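Local coordinates for 6-phosphogluconate dehydrogenase, NAD-binding (Geobacter metallireducens, PDB 3PEF), which probably reduces succinic semialdehyde to gamma-hydroxybutyrate as an NADP(H)-dependent oxidoreductase of the beta-hydroxyacid dehydrogenase family, at residues 16-19 and 20-24; 123-126 and 127-131; 146-149 and 150-154; 230-233 and 234-238. The protein carries 2 engineered substitutions. All blocks are in the same frame, centred on the assembly; numbering follows the deposited sequence.

Contact 1: 16-19 and 20-24; sequences MAKN and LVKAG
Bends at chi2 (62°) and again at chi3 and chi4 carry the Lys22 chain back alongside Lys18, so that the two lysines run side by side and point the same way. The touch is between aliphatic parts, Lys22 CE lying 3.7 Å from Lys18 CG, while Lys18 NZ and Lys22 NZ stay 7.0 Å apart. The charge of Lys18 is answered by a salt bridge to Glu39, which probably eases the approach of a second lysine. Lys22 CB also sits against the carbonyl of Lys18, 3.3 Å from Lys18 O, next to the backbone bond by which Lys22 N reaches that oxygen.

The same one-turn step joins Val21 N to Ala17 O at 2.9 Å, and Val21 CG2 packs on this oxygen as well. The last step is more bent: Ala23 N reaches Asn19 O at 3.0 Å with an N-H...O angle of 134°, as the helix runs out. Gly24, with positive phi, ends it in a Schellman motif. The Asn19 amide reaches helix 125-130, where ND2 is hydrogen-bonded to Glu129 O. Leu20 lies against Phe4 and Phe6 of strand 3-7, while Ala17 and Val21 meet Leu40 of helix 38-42. These are the closing turns of helix 11-22, the crossover helix between strands 3-7 and 26-30 in the first beta-alpha-beta unit of a Rossmann-type nucleotide-binding domain.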
# COMPACT_ATOMS: atom_id res chain seq x y z
N MET A 16 -31.62 -17.61 6.09
CA MET A 16 -31.38 -19.04 5.90
C MET A 16 -32.37 -19.90 6.70
O MET A 16 -32.95 -20.85 6.18
CB MET A 16 -29.93 -19.38 6.25
CG MET A 16 -28.94 -18.67 5.33
SD MET A 16 -27.29 -18.57 6.05
CE MET A 16 -26.69 -20.21 5.68
N ALA A 17 -32.60 -19.53 7.96
CA ALA A 17 -33.50 -20.29 8.83
C ALA A 17 -34.95 -20.27 8.32
O ALA A 17 -35.67 -21.27 8.42
CB ALA A 17 -33.42 -19.78 10.28
N LYS A 18 -35.36 -19.12 7.77
CA LYS A 18 -36.70 -18.94 7.21
C LYS A 18 -36.93 -19.90 6.07
O LYS A 18 -38.04 -20.42 5.90
CB LYS A 18 -36.87 -17.52 6.67
CG LYS A 18 -38.12 -16.80 7.12
CD LYS A 18 -37.75 -15.58 7.96
CE LYS A 18 -37.81 -14.30 7.14
NZ LYS A 18 -37.26 -13.12 7.89
N ASN A 19 -35.90 -20.08 5.25
CA ASN A 19 -35.95 -21.03 4.14
C ASN A 19 -36.15 -22.47 4.64
O ASN A 19 -36.92 -23.23 4.06
CB ASN A 19 -34.72 -20.88 3.23
CG ASN A 19 -34.84 -19.68 2.29
OD1 ASN A 19 -35.95 -19.21 2.04
ND2 ASN A 19 -33.71 -19.18 1.77
N LEU A 20 -35.48 -22.84 5.73
CA LEU A 20 -35.72 -24.15 6.32
C LEU A 20 -37.16 -24.23 6.83
O LEU A 20 -37.86 -25.21 6.60
CB LEU A 20 -34.72 -24.45 7.45
CG LEU A 20 -33.24 -24.53 7.09
CD1 LEU A 20 -32.37 -24.76 8.33
CD2 LEU A 20 -32.98 -25.62 6.06
N VAL A 21 -37.62 -23.19 7.52
CA VAL A 21 -39.00 -23.16 7.98
C VAL A 21 -40.01 -23.17 6.81
O VAL A 21 -40.99 -23.92 6.83
CB VAL A 21 -39.28 -21.98 8.94
CG1 VAL A 21 -40.76 -21.94 9.31
CG2 VAL A 21 -38.40 -22.11 10.20
N LYS A 22 -39.77 -22.36 5.79
CA LYS A 22 -40.67 -22.36 4.62
C LYS A 22 -40.71 -23.74 3.94
O LYS A 22 -41.71 -24.10 3.34
CB LYS A 22 -40.26 -21.30 3.60
CG LYS A 22 -41.23 -20.11 3.50
CD LYS A 22 -41.32 -19.33 4.81
CE LYS A 22 -40.62 -17.97 4.70
NZ LYS A 22 -41.33 -17.01 3.81
N ALA A 23 -39.61 -24.48 4.04
CA ALA A 23 -39.50 -25.79 3.39
C ALA A 23 -40.18 -26.88 4.19
O ALA A 23 -40.14 -28.05 3.81
CB ALA A 23 -38.04 -26.15 3.17
N GLY A 24 -40.76 -26.52 5.32
CA GLY A 24 -41.52 -27.48 6.10
C GLY A 24 -40.70 -28.19 7.16
O GLY A 24 -41.19 -29.11 7.81

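Contact 2: 123-126 and 127-131; sequences GSKK and PAEDG. With NAP (NADP nicotinamide-adenine-dinucleotide phosphate), chain I.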
# COMPACT_ATOMS: atom_id res chain seq x y z
N GLY A 123 -22.26 -15.41 -1.40
CA GLY A 123 -23.57 -14.86 -1.75
C GLY A 123 -24.12 -14.09 -0.57
O GLY A 123 -23.92 -14.49 0.57
N SER A 124 -24.82 -12.98 -0.84
CA SER A 124 -25.17 -12.03 0.22
C SER A 124 -26.63 -12.14 0.63
O SER A 124 -27.22 -13.23 0.59
CB SER A 124 -24.85 -10.60 -0.24
OG SER A 124 -24.91 -9.68 0.83
N LYS A 125 -27.22 -11.02 1.04
CA LYS A 125 -28.56 -11.03 1.62
C LYS A 125 -29.60 -11.60 0.64
O LYS A 125 -30.39 -12.46 1.00
CB LYS A 125 -28.96 -9.63 2.07
CG LYS A 125 -30.34 -9.55 2.70
CD LYS A 125 -30.57 -8.15 3.33
CE LYS A 125 -31.95 -8.08 4.01
NZ LYS A 125 -32.23 -6.72 4.53
N LYS A 126 -29.58 -11.11 -0.60
CA LYS A 126 -30.58 -11.54 -1.59
C LYS A 126 -30.45 -13.03 -1.88
O LYS A 126 -31.43 -13.75 -1.83
CB LYS A 126 -30.49 -10.73 -2.89
CG LYS A 126 -31.64 -10.99 -3.85
CD LYS A 126 -31.31 -10.54 -5.26
CE LYS A 126 -32.55 -10.47 -6.13
NZ LYS A 126 -33.42 -11.67 -6.01
N PRO A 127 -29.22 -13.50 -2.19
CA PRO A 127 -29.07 -14.95 -2.37
C PRO A 127 -29.43 -15.78 -1.13
O PRO A 127 -29.92 -16.90 -1.28
CB PRO A 127 -27.58 -15.09 -2.71
CG PRO A 127 -27.25 -13.82 -3.42
CD PRO A 127 -28.05 -12.75 -2.70
N ALA A 128 -29.18 -15.26 0.07
CA ALA A 128 -29.61 -15.97 1.28
C ALA A 128 -31.14 -16.10 1.31
O ALA A 128 -31.68 -17.15 1.65
CB ALA A 128 -29.11 -15.26 2.52
N GLU A 129 -31.83 -15.02 0.94
CA GLU A 129 -33.30 -15.01 0.90
C GLU A 129 -33.87 -15.96 -0.17
O GLU A 129 -34.85 -16.67 0.07
CB GLU A 129 -33.81 -13.58 0.63
CG GLU A 129 -33.63 -12.60 1.78
CD GLU A 129 -33.83 -11.14 1.36
OE1 GLU A 129 -33.97 -10.86 0.15
OE2 GLU A 129 -33.84 -10.25 2.24
N ASP A 130 -33.23 -15.99 -1.33
CA ASP A 130 -33.69 -16.79 -2.46
C ASP A 130 -33.32 -18.27 -2.32
O ASP A 130 -33.85 -19.13 -3.04
CB ASP A 130 -33.10 -16.24 -3.77
CG ASP A 130 -33.51 -14.79 -4.05
OD1 ASP A 130 -34.47 -14.27 -3.43
OD2 ASP A 130 -32.86 -14.15 -4.91
N GLY A 131 -32.42 -18.59 -1.39
CA GLY A 131 -31.94 -19.96 -1.27
C GLY A 131 -30.91 -20.29 -2.33
O GLY A 131 -30.78 -21.42 -2.79
PA NAP I . -24.98 -9.92 11.17
O1A NAP I . -24.25 -8.80 11.82
O2A NAP I . -26.31 -9.57 10.63
O5B NAP I . -25.13 -11.14 12.19
C5B NAP I . -24.10 -11.46 13.09
C4B NAP I . -24.63 -12.55 14.00
O4B NAP I . -23.61 -12.92 14.89
C3B NAP I . -25.80 -12.04 14.85
O3B NAP I . -26.67 -13.14 14.99
C2B NAP I . -25.13 -11.75 16.17
O2B NAP I . -25.97 -11.82 17.29
C1B NAP I . -24.12 -12.88 16.20
N9A NAP I . -23.07 -12.63 17.20
C8A NAP I . -22.08 -11.67 17.13
N7A NAP I . -21.33 -11.76 18.25
C5A NAP I . -21.83 -12.73 19.03
C6A NAP I . -21.42 -13.23 20.26
N6A NAP I . -20.37 -12.70 20.87
N1A NAP I . -22.13 -14.25 20.83
C2A NAP I . -23.22 -14.79 20.19
N3A NAP I . -23.62 -14.30 18.96
C4A NAP I . -22.92 -13.29 18.39
O3 NAP I . -24.05 -10.43 9.99
PN NAP I . -24.30 -11.54 8.88
O1N NAP I . -24.07 -10.96 7.55
O2N NAP I . -25.56 -12.27 9.13
O5D NAP I . -23.02 -12.41 9.32
C5D NAP I . -23.06 -13.77 9.67
C4D NAP I . -21.83 -14.42 9.04
O4D NAP I . -21.98 -14.61 7.65
C3D NAP I . -20.59 -13.55 9.16
O3D NAP I . -19.53 -14.44 9.41
C2D NAP I . -20.46 -12.89 7.80
O2D NAP I . -19.12 -12.57 7.53
C1D NAP I . -20.93 -14.02 6.92
N1N NAP I . -21.44 -13.69 5.57
C2N NAP I . -22.18 -12.56 5.36
C3N NAP I . -22.71 -12.29 4.10
C7N NAP I . -23.56 -11.08 3.89
O7N NAP I . -23.67 -10.61 2.59
N7N NAP I . -24.18 -10.43 4.89
C4N NAP I . -22.49 -13.18 3.04
C5N NAP I . -21.76 -14.34 3.27
C6N NAP I . -21.26 -14.60 4.55
P2B NAP I . -26.91 -10.56 17.73
O1X NAP I . -27.24 -10.79 19.20
O2X NAP I . -26.13 -9.30 17.53
O3X NAP I . -28.15 -10.53 16.88
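Three successive backbone bonds, Ala128 N to Ser124 O, Glu129 N to Lys125 O and Asp130 N to Lys126 O, each 2.9 Å long, wind residues 124-130 into the short helix 125-130 that follows strand 115-122 of the Rossmann-type domain. Ser124 holds the N-cap position, yet its hydroxyl makes no capping bond. With OG anti to the backbone N (chi1 -168°), it is given instead to the nicotinamide carboxamide of NADP; the modelled separation of Ser124 OG and NAP O7N is very short, so its exact length is doubtful.

Pro127 fits the first turn, where its nitrogen needs no hydrogen, and its CD rests 3.4 Å from Ser124 O. Gly123 adopts a positive phi, and a side chain there would press on Pro127 CB. On the outer face Lys126 crosses Asp130, and a bend at chi4 (-47°) brings its NZ to Asp130 OD2 at 2.8 Å, a salt bridge on the syn lone pair. Lys125, fully extended, meets Glu129 less directly: its CE is 3.4 Å from Glu129 OE2, but NZ remains 4.5 Å from Glu129 OE2, too far for a salt bridge. Ala128, the buried member, packs on Met12 and Ala15 of helix 11-22. At the entrance to the helix Gly123 O comes within 3.1 Å of NAP C4N, the nicotinamide carbon that exchanges hydride in enzymes of this type.

Contact 3: 146-149 and 150-154; sequences EAMP and GFEKM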
# COMPACT_ATOMS: atom_id res chain seq x y z
N GLU A 146 -25.75 -35.90 5.66
CA GLU A 146 -26.92 -35.74 6.51
C GLU A 146 -27.51 -34.32 6.45
O GLU A 146 -28.72 -34.16 6.52
CB GLU A 146 -26.60 -36.13 7.96
CG GLU A 146 -27.82 -36.15 8.85
CD GLU A 146 -27.54 -36.76 10.21
OE1 GLU A 146 -28.34 -36.55 11.14
OE2 GLU A 146 -26.51 -37.47 10.34
N ALA A 147 -26.66 -33.31 6.31
CA ALA A 147 -27.14 -31.93 6.29
C ALA A 147 -27.63 -31.52 4.90
O ALA A 147 -28.30 -30.50 4.75
CB ALA A 147 -26.06 -30.97 6.78
N MET A 148 -27.31 -32.32 3.89
CA MET A 148 -27.62 -31.97 2.51
C MET A 148 -29.06 -31.49 2.27
O MET A 148 -29.28 -30.55 1.52
CB MET A 148 -27.29 -33.13 1.57
CG MET A 148 -27.29 -32.73 0.09
SD MET A 148 -26.15 -31.37 -0.27
CE MET A 148 -24.57 -32.21 -0.13
N PRO A 149 -30.06 -32.15 2.89
CA PRO A 149 -31.43 -31.72 2.61
C PRO A 149 -31.67 -30.29 3.06
O PRO A 149 -32.49 -29.58 2.47
CB PRO A 149 -32.28 -32.68 3.45
CG PRO A 149 -31.44 -33.88 3.62
CD PRO A 149 -30.02 -33.36 3.72
N GLY A 150 -30.95 -29.88 4.10
CA GLY A 150 -31.00 -28.51 4.57
C GLY A 150 -30.20 -27.59 3.66
O GLY A 150 -30.69 -26.54 3.25
N PHE A 151 -28.97 -27.98 3.34
CA PHE A 151 -28.14 -27.19 2.43
C PHE A 151 -28.92 -26.90 1.16
O PHE A 151 -28.78 -25.84 0.57
CB PHE A 151 -26.84 -27.92 2.05
CG PHE A 151 -25.79 -27.95 3.14
CD1 PHE A 151 -24.92 -29.04 3.24
CD2 PHE A 151 -25.64 -26.90 4.04
CE1 PHE A 151 -23.94 -29.09 4.21
CE2 PHE A 151 -24.65 -26.95 5.03
CZ PHE A 151 -23.80 -28.05 5.10
N GLU A 152 -29.72 -27.86 0.72
CA GLU A 152 -30.42 -27.72 -0.56
C GLU A 152 -31.55 -26.71 -0.53
O GLU A 152 -31.97 -26.21 -1.57
CB GLU A 152 -30.91 -29.08 -1.06
CG GLU A 152 -29.80 -29.89 -1.70
CD GLU A 152 -30.28 -31.21 -2.25
OE1 GLU A 152 -31.37 -31.67 -1.83
OE2 GLU A 152 -29.57 -31.78 -3.10
N LYS A 153 -32.04 -26.40 0.66
CA LYS A 153 -33.05 -25.36 0.77
C LYS A 153 -32.40 -24.00 0.97
O LYS A 153 -33.06 -22.97 0.86
CB LYS A 153 -34.02 -25.67 1.92
CG LYS A 153 -34.83 -26.96 1.70
CD LYS A 153 -35.64 -26.87 0.42
CE LYS A 153 -35.38 -28.04 -0.53
NZ LYS A 153 -35.31 -27.60 -1.96
N MET A 154 -31.10 -23.99 1.25
CA MET A 154 -30.42 -22.73 1.56
C MET A 154 -29.54 -22.26 0.42
O MET A 154 -29.31 -21.06 0.27
CB MET A 154 -29.61 -22.85 2.85
CG MET A 154 -30.46 -23.22 4.08
SD MET A 154 -29.55 -23.18 5.64
CE MET A 154 -28.47 -24.59 5.49
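Ala147 CB sits over one face of the Phe151 ring, displaced toward the rim: a CH-pi contact with 4.2 Å from Ala147 CB to the ring centroid, 25° off the ring normal. Its nearest ring atom is CE1; chi1 of -75° sets CG anti to the carbonyl carbon and lays the ring back toward Ala147. In the backbone, Phe151 N is bonded to Ala147 O at 3.0 Å, and Gly150 N adds a second, weak bond to the same oxygen. Next to it, Met148 SD lies 4.2 Å from Phe151 CB, while Met148 CG passes Glu152 OE2 at 4.0 Å as the two chains cross.

Pro149 brings no N-H to the turn before it and so leaves a kink. One turn on, Lys153 N takes Gly150 O at 2.9 Å and leaves Pro149 O to the methylene of Lys153 CG. Farther out, strands flank the packed pair: Ala147 meets Val60 and Phe62, and the ring touches Leu117, Ala119 and Ile158. Replacing Phe151 by an alanine would probably leave Ala147 without the ring that covers it and open a gap toward strands 115-122 and 157-160. Helix 141-154, the crossover between strands 133-139 and 157-160, is thus held to the Rossmann-type sheet largely by apolar packing, with a salt bridge from Glu146 to Arg115, while Glu152 and Lys153 are exposed.

Contact 4: 230-233 and 234-238; sequences PAFP and LKHMQ. With NAP (NADP nicotinamide-adenine-dinucleotide phosphate), chain I.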
# COMPACT_ATOMS: atom_id res chain seq x y z
N PRO A 230 -27.43 -2.02 4.37
CA PRO A 230 -26.51 -3.16 4.51
C PRO A 230 -27.02 -4.46 3.90
O PRO A 230 -28.07 -4.95 4.27
CB PRO A 230 -26.36 -3.31 6.03
CG PRO A 230 -27.64 -2.70 6.59
CD PRO A 230 -27.95 -1.56 5.67
N ALA A 231 -26.26 -5.02 2.97
CA ALA A 231 -26.49 -6.41 2.54
C ALA A 231 -25.35 -7.24 3.11
O ALA A 231 -25.56 -8.26 3.76
CB ALA A 231 -26.54 -6.51 1.02
N PHE A 232 -24.13 -6.79 2.86
CA PHE A 232 -22.96 -7.36 3.53
C PHE A 232 -22.34 -6.26 4.39
O PHE A 232 -21.72 -5.34 3.87
CB PHE A 232 -21.96 -7.90 2.50
CG PHE A 232 -20.72 -8.54 3.12
CD1 PHE A 232 -19.50 -8.49 2.46
CD2 PHE A 232 -20.79 -9.18 4.34
CE1 PHE A 232 -18.35 -9.07 3.02
CE2 PHE A 232 -19.66 -9.78 4.90
CZ PHE A 232 -18.44 -9.72 4.24
N PRO A 233 -22.53 -6.34 5.73
CA PRO A 233 -22.06 -5.25 6.60
C PRO A 233 -20.57 -4.97 6.41
O PRO A 233 -19.74 -5.88 6.37
CB PRO A 233 -22.37 -5.77 8.01
CG PRO A 233 -23.59 -6.62 7.82
CD PRO A 233 -23.32 -7.33 6.48
N LEU A 234 -20.25 -3.69 6.27
CA LEU A 234 -18.88 -3.26 6.03
C LEU A 234 -17.91 -3.77 7.11
O LEU A 234 -16.80 -4.17 6.79
CB LEU A 234 -18.81 -1.74 5.85
CG LEU A 234 -17.47 -1.17 5.35
CD1 LEU A 234 -17.64 0.13 4.56
CD2 LEU A 234 -16.50 -0.98 6.51
N LYS A 235 -18.34 -3.79 8.37
CA LYS A 235 -17.47 -4.30 9.42
C LYS A 235 -17.08 -5.76 9.15
O LYS A 235 -15.96 -6.18 9.48
CB LYS A 235 -18.12 -4.16 10.80
CG LYS A 235 -19.43 -4.94 10.96
CD LYS A 235 -20.15 -4.55 12.29
CE LYS A 235 -21.44 -5.38 12.46
NZ LYS A 235 -22.25 -4.97 13.65
N HIS A 236 -18.00 -6.54 8.56
CA HIS A 236 -17.71 -7.94 8.26
C HIS A 236 -16.76 -8.11 7.08
O HIS A 236 -15.93 -9.03 7.08
CB HIS A 236 -18.99 -8.77 8.05
CG HIS A 236 -19.90 -8.78 9.25
ND1 HIS A 236 -19.42 -8.75 10.54
CD2 HIS A 236 -21.24 -8.82 9.35
CE1 HIS A 236 -20.43 -8.76 11.39
NE2 HIS A 236 -21.55 -8.81 10.69
N MET A 237 -16.90 -7.25 6.07
CA MET A 237 -15.94 -7.25 4.95
C MET A 237 -14.55 -7.02 5.51
O MET A 237 -13.58 -7.71 5.16
CB MET A 237 -16.27 -6.14 3.93
CG MET A 237 -15.25 -5.98 2.80
SD MET A 237 -15.27 -7.34 1.59
CE MET A 237 -14.09 -8.47 2.24
N GLN A 238 -14.44 -6.04 6.41
CA GLN A 238 -13.13 -5.69 6.96
C GLN A 238 -12.56 -6.84 7.79
O GLN A 238 -11.36 -7.09 7.76
CB GLN A 238 -13.22 -4.40 7.80
CG GLN A 238 -11.86 -3.77 8.14
CD GLN A 238 -11.30 -4.28 9.46
OE1 GLN A 238 -11.93 -4.15 10.50
NE2 GLN A 238 -10.10 -4.84 9.42
PA NAP I . -24.98 -9.92 11.17
O1A NAP I . -24.25 -8.80 11.82
O2A NAP I . -26.31 -9.57 10.63
O5B NAP I . -25.13 -11.14 12.19
C5B NAP I . -24.10 -11.46 13.09
C4B NAP I . -24.63 -12.55 14.00
O4B NAP I . -23.61 -12.92 14.89
C3B NAP I . -25.80 -12.04 14.85
O3B NAP I . -26.67 -13.14 14.99
C2B NAP I . -25.13 -11.75 16.17
O2B NAP I . -25.97 -11.82 17.29
C1B NAP I . -24.12 -12.88 16.20
N9A NAP I . -23.07 -12.63 17.20
C8A NAP I . -22.08 -11.67 17.13
N7A NAP I . -21.33 -11.76 18.25
C5A NAP I . -21.83 -12.73 19.03
C6A NAP I . -21.42 -13.23 20.26
N6A NAP I . -20.37 -12.70 20.87
N1A NAP I . -22.13 -14.25 20.83
C2A NAP I . -23.22 -14.79 20.19
N3A NAP I . -23.62 -14.30 18.96
C4A NAP I . -22.92 -13.29 18.39
O3 NAP I . -24.05 -10.43 9.99
PN NAP I . -24.30 -11.54 8.88
O1N NAP I . -24.07 -10.96 7.55
O2N NAP I . -25.56 -12.27 9.13
O5D NAP I . -23.02 -12.41 9.32
C5D NAP I . -23.06 -13.77 9.67
C4D NAP I . -21.83 -14.42 9.04
O4D NAP I . -21.98 -14.61 7.65
C3D NAP I . -20.59 -13.55 9.16
O3D NAP I . -19.53 -14.44 9.41
C2D NAP I . -20.46 -12.89 7.80
O2D NAP I . -19.12 -12.57 7.53
C1D NAP I . -20.93 -14.02 6.92
N1N NAP I . -21.44 -13.69 5.57
C2N NAP I . -22.18 -12.56 5.36
C3N NAP I . -22.71 -12.29 4.10
C7N NAP I . -23.56 -11.08 3.89
O7N NAP I . -23.67 -10.61 2.59
N7N NAP I . -24.18 -10.43 4.89
C4N NAP I . -22.49 -13.18 3.04
C5N NAP I . -21.76 -14.34 3.27
C6N NAP I . -21.26 -14.60 4.55
P2B NAP I . -26.91 -10.56 17.73
O1X NAP I . -27.24 -10.79 19.20
O2X NAP I . -26.13 -9.30 17.53
O3X NAP I . -28.15 -10.53 16.88
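Phe232 and Pro233, the residues that pack on the start of helix 234-251, follow Ala231, whose carbonyl faces the cofactor: Ala231 O accepts a hydrogen bond from NAP N7N at 2.8 Å. Phe232 comes next, its ring carried by a chi1 of -179° into the angle between the carboxamide and the helix. CE2 touches His236 CB at 3.4 Å, and CE1 meets Met237 CB at 3.7 Å. The Met237 sulfur adds an oblique Met-aromatic contact, with SD 5.1 Å from the centroid of the Phe232 ring. CB and CD2 of Phe232 lie against the carboxamide of NADP, and Phe278 meets the ring with its plane turned by about 60°. A leucine in place of Phe232 would probably leave part of the nicotinamide amide and the His236 and Met237 side chains without their flat neighbour.

Pro233 is the N-cap residue of helix 234-251, in the helical domain that meets the Rossmann-type domain at the cofactor. Its carbonyl takes the first-turn amides: Met237 N is bonded to Pro233 O at 3.2 Å, and His236 N to the same oxygen only weakly. Pro233 CB also touches the imidazole, 3.5 Å from His236 CD2. In the plane of that ring His236 NE2 donates to NAP O1A, a diphosphate oxygen, at 2.9 Å and almost straight (177°), while Lys235 CG lies over one face of the imidazole.

Contacts 1 and 3 belong to neighbouring crossover helices of the Rossmann-type domain, and they touch: Ala23 meets Lys153, and Met16 meets Met154. Both are partly buried, with apolar side chains inward and charges outward, although contact 1 ends in a glycine and contact 3 is kinked by a proline. Contact 2 lies nearer the surface and is the one with a salt bridge between its own segments, but its first residues meet the cofactor; contact 1 also touches contact 2 through Asn19. Contact 4 is the buried one, in the helical C-terminal part of the chain. Contacts 2 and 4 meet the same NADP from different domains.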